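Local coordinates for protein enoyl-CoA hydratase (Mycolicibacterium smegmatis, PDB 7MCM) that probably catalyses the reversible hydration of enoyl-CoA thioesters to (3S)-3-hydroxyacyl-CoA, a step of fatty acid breakdown, at residues 29-34 against 118-123; 141-146 against 150-155. All coordinates share one frame; numbering follows the deposited sequence.

Overall arrangement
Contacts 1 and 2 occupy the same side of the subunit, their centres 11 Å apart, within one crotonase-like fold. Contact 1 (29-34 against 118-123) packs the start of helix 120-127 against a loop; contact 2 (141-146 against 150-155) closes the neighbouring loop onto the start of helix 154-162. They meet directly: F143 CZ lies 3.4 Å from both G119 C and A120 N. D123 OD1 lies 2.4 Å from E141 OE1 and D123 OD2 2.5 Å from D152 OD1, so three carboxylates crowd together where the contacts meet. In relatives, the start of helix 120-127 lines the acyl-CoA site, so this junction is probably part of the substrate pocket.

Contact 1 (29-34 against 118-123); sequences AITGSD and IGAGCD
The A120 methyl meets the side chains of I30 and T31 on the loop that leads into helix 33-48. Its CB stands 4.0 Å from I30 CG1 and also 4.0 Å from T31 CG2, and those two neighbouring loop residues bury it from their side. I30 does more than touch the methyl. Its CG1 sits between the backbone N and the carbonyl carbon (chi1 61°), and the chain then runs on extended (chi2 163°), so that CD1 ends alongside the A120 carbonyl, 3.7 Å from A120 O. T31 presents its methyl branch to the helix while its hydroxyl turns elsewhere, with OG1 6.1 Å from A120 CB.

The helix face that receives the loop is the first turn of helix 120-127, with G119 as its N-cap residue. G121 N binds I118 O and D123 N binds G119 O at 3.1 Å, which holds A120 in place at the helix start. In the crotonase family a backbone amide at the beginning of this helix helps form the oxyanion hole for the thioester carbonyl, and the position of A120 is consistent with that. I30 is tied by a backbone hydrogen bond to G67 and its side chain touches S65, which joins the contact to a second loop.

No hydrogen bond bridges the two segments. The contact is apolar, carbon against carbon at the A120 methyl with I30 CD1 beside the A120 carbonyl, and is therefore held by van der Waals packing and the burial of apolar surface.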
ATOM      1  N   ALA B  29      28.702  14.842  14.666  1.00 38.53           N
ATOM      2  CA  ALA B  29      27.297  15.122  14.409  1.00 40.53           C
ATOM      3  C   ALA B  29      27.061  15.294  12.914  1.00 40.38           C
ATOM      4  O   ALA B  29      27.904  15.850  12.196  1.00 37.09           O
ATOM      5  CB  ALA B  29      26.860  16.388  15.162  1.00 41.93           C
ATOM      6  N   ILE B  30      25.902  14.827  12.444  1.00 36.34           N
ATOM      7  CA  ILE B  30      25.566  14.871  11.025  1.00 38.95           C
ATOM      8  C   ILE B  30      24.449  15.866  10.743  1.00 36.75           C
ATOM      9  O   ILE B  30      23.958  15.937   9.616  1.00 39.67           O
ATOM     10  CB  ILE B  30      25.192  13.478  10.487  1.00 34.35           C
ATOM     11  CG1 ILE B  30      23.954  12.927  11.224  1.00 34.29           C
ATOM     12  CG2 ILE B  30      26.378  12.530  10.596  1.00 36.38           C
ATOM     13  CD1 ILE B  30      23.269  11.772  10.519  1.00 38.17           C
ATOM     14  N   THR B  31      24.063  16.663  11.722  1.00 38.57           N
ATOM     15  CA  THR B  31      22.937  17.567  11.549  1.00 45.55           C
ATOM     16  C   THR B  31      23.346  18.945  11.041  1.00 45.72           C
ATOM     17  O   THR B  31      22.467  19.772  10.774  1.00 42.78           O
ATOM     18  CB  THR B  31      22.170  17.699  12.864  1.00 46.93           C
ATOM     19  OG1 THR B  31      23.067  18.128  13.890  1.00 49.67           O
ATOM     20  CG2 THR B  31      21.577  16.350  13.256  1.00 47.42           C
ATOM     21  N   GLY B  32      24.644  19.204  10.875  1.00 41.07           N
ATOM     22  CA  GLY B  32      25.082  20.493  10.358  1.00 47.82           C
ATOM     23  C   GLY B  32      24.953  20.566   8.846  1.00 49.47           C
ATOM     24  O   GLY B  32      25.115  19.577   8.135  1.00 43.80           O
ATOM     25  N   SER B  33      24.648  21.768   8.346  1.00 47.71           N
ATOM     26  CA  SER B  33      24.381  21.912   6.918  1.00 46.43           C
ATOM     27  C   SER B  33      25.606  21.595   6.064  1.00 51.28           C
ATOM     28  O   SER B  33      25.456  21.137   4.925  1.00 47.62           O
ATOM     29  CB  SER B  33      23.884  23.320   6.616  1.00 48.94           C
ATOM     30  OG  SER B  33      24.913  24.244   6.882  1.00 59.14           O
ATOM     31  N   ASP B  34      26.817  21.848   6.573  1.00 48.87           N
ATOM     32  CA  ASP B  34      28.013  21.462   5.820  1.00 49.98           C
ATOM     33  C   ASP B  34      28.071  19.956   5.607  1.00 46.82           C
ATOM     34  O   ASP B  34      28.335  19.485   4.495  1.00 47.04           O
ATOM     35  CB  ASP B  34      29.273  21.934   6.529  1.00 44.94           C
ATOM     36  CG  ASP B  34      29.517  23.404   6.341  1.00 58.72           C
ATOM     37  OD1 ASP B  34      29.000  23.968   5.349  1.00 57.31           O
ATOM     38  OD2 ASP B  34      30.216  23.993   7.189  1.00 65.00           O
ATOM     39  N   ILE B 118      24.521   7.849  18.283  1.00 27.68           N
ATOM     40  CA  ILE B 118      23.510   8.414  19.174  1.00 26.44           C
ATOM     41  C   ILE B 118      22.575   9.282  18.354  1.00 29.40           C
ATOM     42  O   ILE B 118      23.032  10.080  17.531  1.00 31.93           O
ATOM     43  CB  ILE B 118      24.170   9.268  20.285  1.00 30.02           C
ATOM     44  CG1 ILE B 118      25.169   8.430  21.072  1.00 31.19           C
ATOM     45  CG2 ILE B 118      23.095   9.892  21.226  1.00 32.50           C
ATOM     46  CD1 ILE B 118      25.984   9.255  22.102  1.00 32.97           C
ATOM     47  N   GLY B 119      21.280   9.180  18.621  1.00 30.20           N
ATOM     48  CA  GLY B 119      20.356  10.096  17.978  1.00 32.04           C
ATOM     49  C   GLY B 119      20.374   9.934  16.474  1.00 31.40           C
ATOM     50  O   GLY B 119      20.194   8.836  15.938  1.00 27.89           O
ATOM     51  N   ALA B 120      20.584  11.050  15.777  1.00 34.62           N
ATOM     52  CA  ALA B 120      20.670  11.000  14.321  1.00 38.14           C
ATOM     53  C   ALA B 120      21.759  10.036  13.859  1.00 31.34           C
ATOM     54  O   ALA B 120      21.629   9.427  12.796  1.00 29.49           O
ATOM     55  CB  ALA B 120      20.918  12.413  13.767  1.00 31.09           C
ATOM     56  N   GLY B 121      22.835   9.889  14.642  1.00 31.17           N
ATOM     57  CA  GLY B 121      23.888   8.954  14.279  1.00 29.82           C
ATOM     58  C   GLY B 121      23.442   7.508  14.370  1.00 33.49           C
ATOM     59  O   GLY B 121      23.816   6.680  13.536  1.00 30.16           O
ATOM     60  N   CYS B 122      22.615   7.191  15.369  1.00 29.58           N
ATOM     61  CA  CYS B 122      22.026   5.860  15.439  1.00 29.09           C
ATOM     62  C   CYS B 122      21.181   5.588  14.199  1.00 28.27           C
ATOM     63  O   CYS B 122      21.325   4.546  13.547  1.00 27.77           O
ATOM     64  CB  CYS B 122      21.191   5.728  16.720  1.00 29.13           C
ATOM     65  SG  CYS B 122      20.369   4.102  16.911  1.00 29.86           S
ATOM     66  N   ASP B 123      20.336   6.551  13.821  1.00 27.50           N
ATOM     67  CA  ASP B 123      19.437   6.356  12.687  1.00 28.24           C
ATOM     68  C   ASP B 123      20.213   6.224  11.377  1.00 28.04           C
ATOM     69  O   ASP B 123      19.836   5.431  10.512  1.00 27.42           O
ATOM     70  CB  ASP B 123      18.453   7.517  12.605  1.00 30.79           C
ATOM     71  CG  ASP B 123      17.563   7.604  13.831  1.00 37.15           C
ATOM     72  OD1 ASP B 123      17.650   6.701  14.666  1.00 30.57           O
ATOM     73  OD2 ASP B 123      16.802   8.571  13.974  1.00 32.09           O
TER

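Contact 2 (141-146 against 150-155); sequences ESFVQL and PGDGGT
The F143 ring lies over P150, whose CA sits above the ring centre on one face; at the ring edge, in its plane, is E141 OE1. In this crotonase fold the two segments run from the end of strand 138-140 into the first turn of helix 154-162. The P150 approach is a CH-pi contact: CA is 3.7 Å from the ring centroid and just 8° off the ring normal. CA is over the centre, while CB and CG run out beyond the CD2-CE2 edge, P150 CG 3.7 Å from F143 CD2, so the two rings lie nearly parallel but offset. D152 OD2 comes to the ring obliquely, 4.4 Å from F143 CZ.

The chain folds back on itself here: the 3-10 turn at 143-145 carries the ring, and a type I beta turn from P150 to G153 delivers the helix start. E141 comes in across P150 at about a right angle. The chain is bent by its second torsion (chi2 75°), which brings OE2 to 4.0 Å from P150 CG and to 4.0 Å from G154 C. Because G154 has no side chain, the buried carboxylate can lie beside the first residue of the helix.

D123 of helix 120-127 touches both F143 and P150 from beside the ring. In the first turn of helix 154-162, T155 OG1 hydrogen-bonds S226 OG of a second subunit. An Asx turn closes the corner: G154 N donates to D152 OD1 at 3.2 Å, with an N-H...O angle of 148°, meeting the oxygen from above the carboxylate plane.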
ATOM      1  N   GLU B 141      18.777   5.342  20.513  1.00 26.04           N
ATOM      2  CA  GLU B 141      17.666   6.112  19.965  1.00 28.83           C
ATOM      3  C   GLU B 141      17.222   7.090  21.053  1.00 32.48           C
ATOM      4  O   GLU B 141      16.169   6.951  21.673  1.00 31.75           O
ATOM      5  CB  GLU B 141      16.543   5.165  19.545  1.00 30.75           C
ATOM      6  CG  GLU B 141      15.489   5.755  18.631  1.00 34.21           C
ATOM      7  CD  GLU B 141      15.997   5.916  17.195  1.00 37.90           C
ATOM      8  OE1 GLU B 141      17.037   6.566  17.015  1.00 38.99           O
ATOM      9  OE2 GLU B 141      15.335   5.429  16.255  1.00 44.49           O
ATOM     10  N   SER B 142      18.078   8.088  21.298  1.00 31.96           N
ATOM     11  CA  SER B 142      18.028   8.870  22.536  1.00 31.75           C
ATOM     12  C   SER B 142      16.958   9.954  22.547  1.00 30.92           C
ATOM     13  O   SER B 142      16.751  10.573  23.599  1.00 30.14           O
ATOM     14  CB  SER B 142      19.386   9.525  22.781  1.00 32.05           C
ATOM     15  OG  SER B 142      19.734  10.358  21.687  1.00 33.85           O
ATOM     16  N   PHE B 143      16.257  10.171  21.427  1.00 29.70           N
ATOM     17  CA  PHE B 143      15.413  11.356  21.264  1.00 29.74           C
ATOM     18  C   PHE B 143      14.414  11.523  22.410  1.00 29.95           C
ATOM     19  O   PHE B 143      14.247  12.621  22.953  1.00 27.74           O
ATOM     20  CB  PHE B 143      14.662  11.257  19.935  1.00 27.99           C
ATOM     21  CG  PHE B 143      15.560  11.236  18.740  1.00 33.55           C
ATOM     22  CD1 PHE B 143      15.979  12.418  18.149  1.00 34.88           C
ATOM     23  CD2 PHE B 143      16.003  10.021  18.213  1.00 28.23           C
ATOM     24  CE1 PHE B 143      16.816  12.387  17.028  1.00 32.80           C
ATOM     25  CE2 PHE B 143      16.841   9.988  17.104  1.00 33.17           C
ATOM     26  CZ  PHE B 143      17.242  11.166  16.512  1.00 30.00           C
ATOM     27  N   VAL B 144      13.736  10.434  22.784  1.00 27.94           N
ATOM     28  CA  VAL B 144      12.654  10.504  23.767  1.00 27.65           C
ATOM     29  C   VAL B 144      13.139  11.045  25.105  1.00 26.20           C
ATOM     30  O   VAL B 144      12.363  11.669  25.850  1.00 29.60           O
ATOM     31  CB  VAL B 144      12.002   9.115  23.916  1.00 30.74           C
ATOM     32  CG1 VAL B 144      12.959   8.140  24.612  1.00 28.74           C
ATOM     33  CG2 VAL B 144      10.679   9.219  24.659  1.00 31.58           C
ATOM     34  N   GLN B 145      14.406  10.800  25.454  1.00 27.68           N
ATOM     35  CA  GLN B 145      14.938  11.275  26.731  1.00 31.09           C
ATOM     36  C   GLN B 145      15.067  12.790  26.779  1.00 32.85           C
ATOM     37  O   GLN B 145      15.215  13.357  27.867  1.00 31.68           O
ATOM     38  CB  GLN B 145      16.297  10.630  27.020  1.00 27.17           C
ATOM     39  CG  GLN B 145      16.241   9.090  26.986  1.00 31.42           C
ATOM     40  CD  GLN B 145      17.379   8.449  27.747  1.00 34.62           C
ATOM     41  OE1 GLN B 145      18.341   9.120  28.124  1.00 32.40           O
ATOM     42  NE2 GLN B 145      17.255   7.144  28.020  1.00 28.60           N
ATOM     43  N   LEU B 146      15.053  13.447  25.628  1.00 30.18           N
ATOM     44  CA  LEU B 146      15.118  14.897  25.546  1.00 35.94           C
ATOM     45  C   LEU B 146      13.773  15.502  25.172  1.00 35.01           C
ATOM     46  O   LEU B 146      13.714  16.673  24.793  1.00 33.19           O
ATOM     47  CB  LEU B 146      16.211  15.318  24.561  1.00 33.65           C
ATOM     48  CG  LEU B 146      17.599  14.776  24.895  1.00 33.35           C
ATOM     49  CD1 LEU B 146      18.582  15.037  23.750  1.00 39.48           C
ATOM     50  CD2 LEU B 146      18.093  15.502  26.140  1.00 37.27           C
ATOM     51  N   PRO B 150      12.313  10.773  16.807  1.00 33.08           N
ATOM     52  CA  PRO B 150      13.291  10.719  15.711  1.00 32.93           C
ATOM     53  C   PRO B 150      12.767  11.431  14.469  1.00 36.82           C
ATOM     54  O   PRO B 150      11.951  10.880  13.721  1.00 36.61           O
ATOM     55  CB  PRO B 150      13.482   9.214  15.479  1.00 32.21           C
ATOM     56  CG  PRO B 150      12.934   8.539  16.742  1.00 31.87           C
ATOM     57  CD  PRO B 150      11.827   9.430  17.184  1.00 31.33           C
ATOM     58  N   GLY B 151      13.204  12.667  14.249  1.00 33.48           N
ATOM     59  CA  GLY B 151      12.658  13.442  13.152  1.00 38.50           C
ATOM     60  C   GLY B 151      13.156  13.063  11.776  1.00 37.46           C
ATOM     61  O   GLY B 151      12.680  13.612  10.780  1.00 39.53           O
ATOM     62  N   ASP B 152      14.082  12.109  11.692  1.00 34.47           N
ATOM     63  CA  ASP B 152      14.771  11.776  10.453  1.00 36.88           C
ATOM     64  C   ASP B 152      14.336  10.441   9.851  1.00 35.16           C
ATOM     65  O   ASP B 152      15.048   9.907   9.003  1.00 36.89           O
ATOM     66  CB  ASP B 152      16.276  11.744  10.700  1.00 35.17           C
ATOM     67  CG  ASP B 152      16.649  10.796  11.818  1.00 38.49           C
ATOM     68  OD1 ASP B 152      15.742  10.110  12.334  1.00 37.91           O
ATOM     69  OD2 ASP B 152      17.841  10.717  12.172  1.00 44.06           O
ATOM     70  N   GLY B 153      13.244   9.847  10.321  1.00 32.97           N
ATOM     71  CA  GLY B 153      12.806   8.575   9.776  1.00 34.17           C
ATOM     72  C   GLY B 153      13.347   7.345  10.471  1.00 32.99           C
ATOM     73  O   GLY B 153      13.098   6.218   9.997  1.00 32.77           O
ATOM     74  N   GLY B 154      14.060   7.519  11.585  1.00 30.45           N
ATOM     75  CA  GLY B 154      14.582   6.382  12.320  1.00 28.83           C
ATOM     76  C   GLY B 154      13.515   5.391  12.748  1.00 30.94           C
ATOM     77  O   GLY B 154      13.780   4.185  12.826  1.00 31.16           O
ATOM     78  N   THR B 155      12.296   5.865  13.022  1.00 29.31           N
ATOM     79  CA  THR B 155      11.252   4.920  13.420  1.00 25.00           C
ATOM     80  C   THR B 155      10.812   4.015  12.270  1.00 28.48           C
ATOM     81  O   THR B 155      10.205   2.973  12.523  1.00 31.35           O
ATOM     82  CB  THR B 155      10.026   5.643  13.964  1.00 28.43           C
ATOM     83  OG1 THR B 155       9.514   6.501  12.947  1.00 28.93           O
ATOM     84  CG2 THR B 155      10.384   6.471  15.202  1.00 31.06           C
TER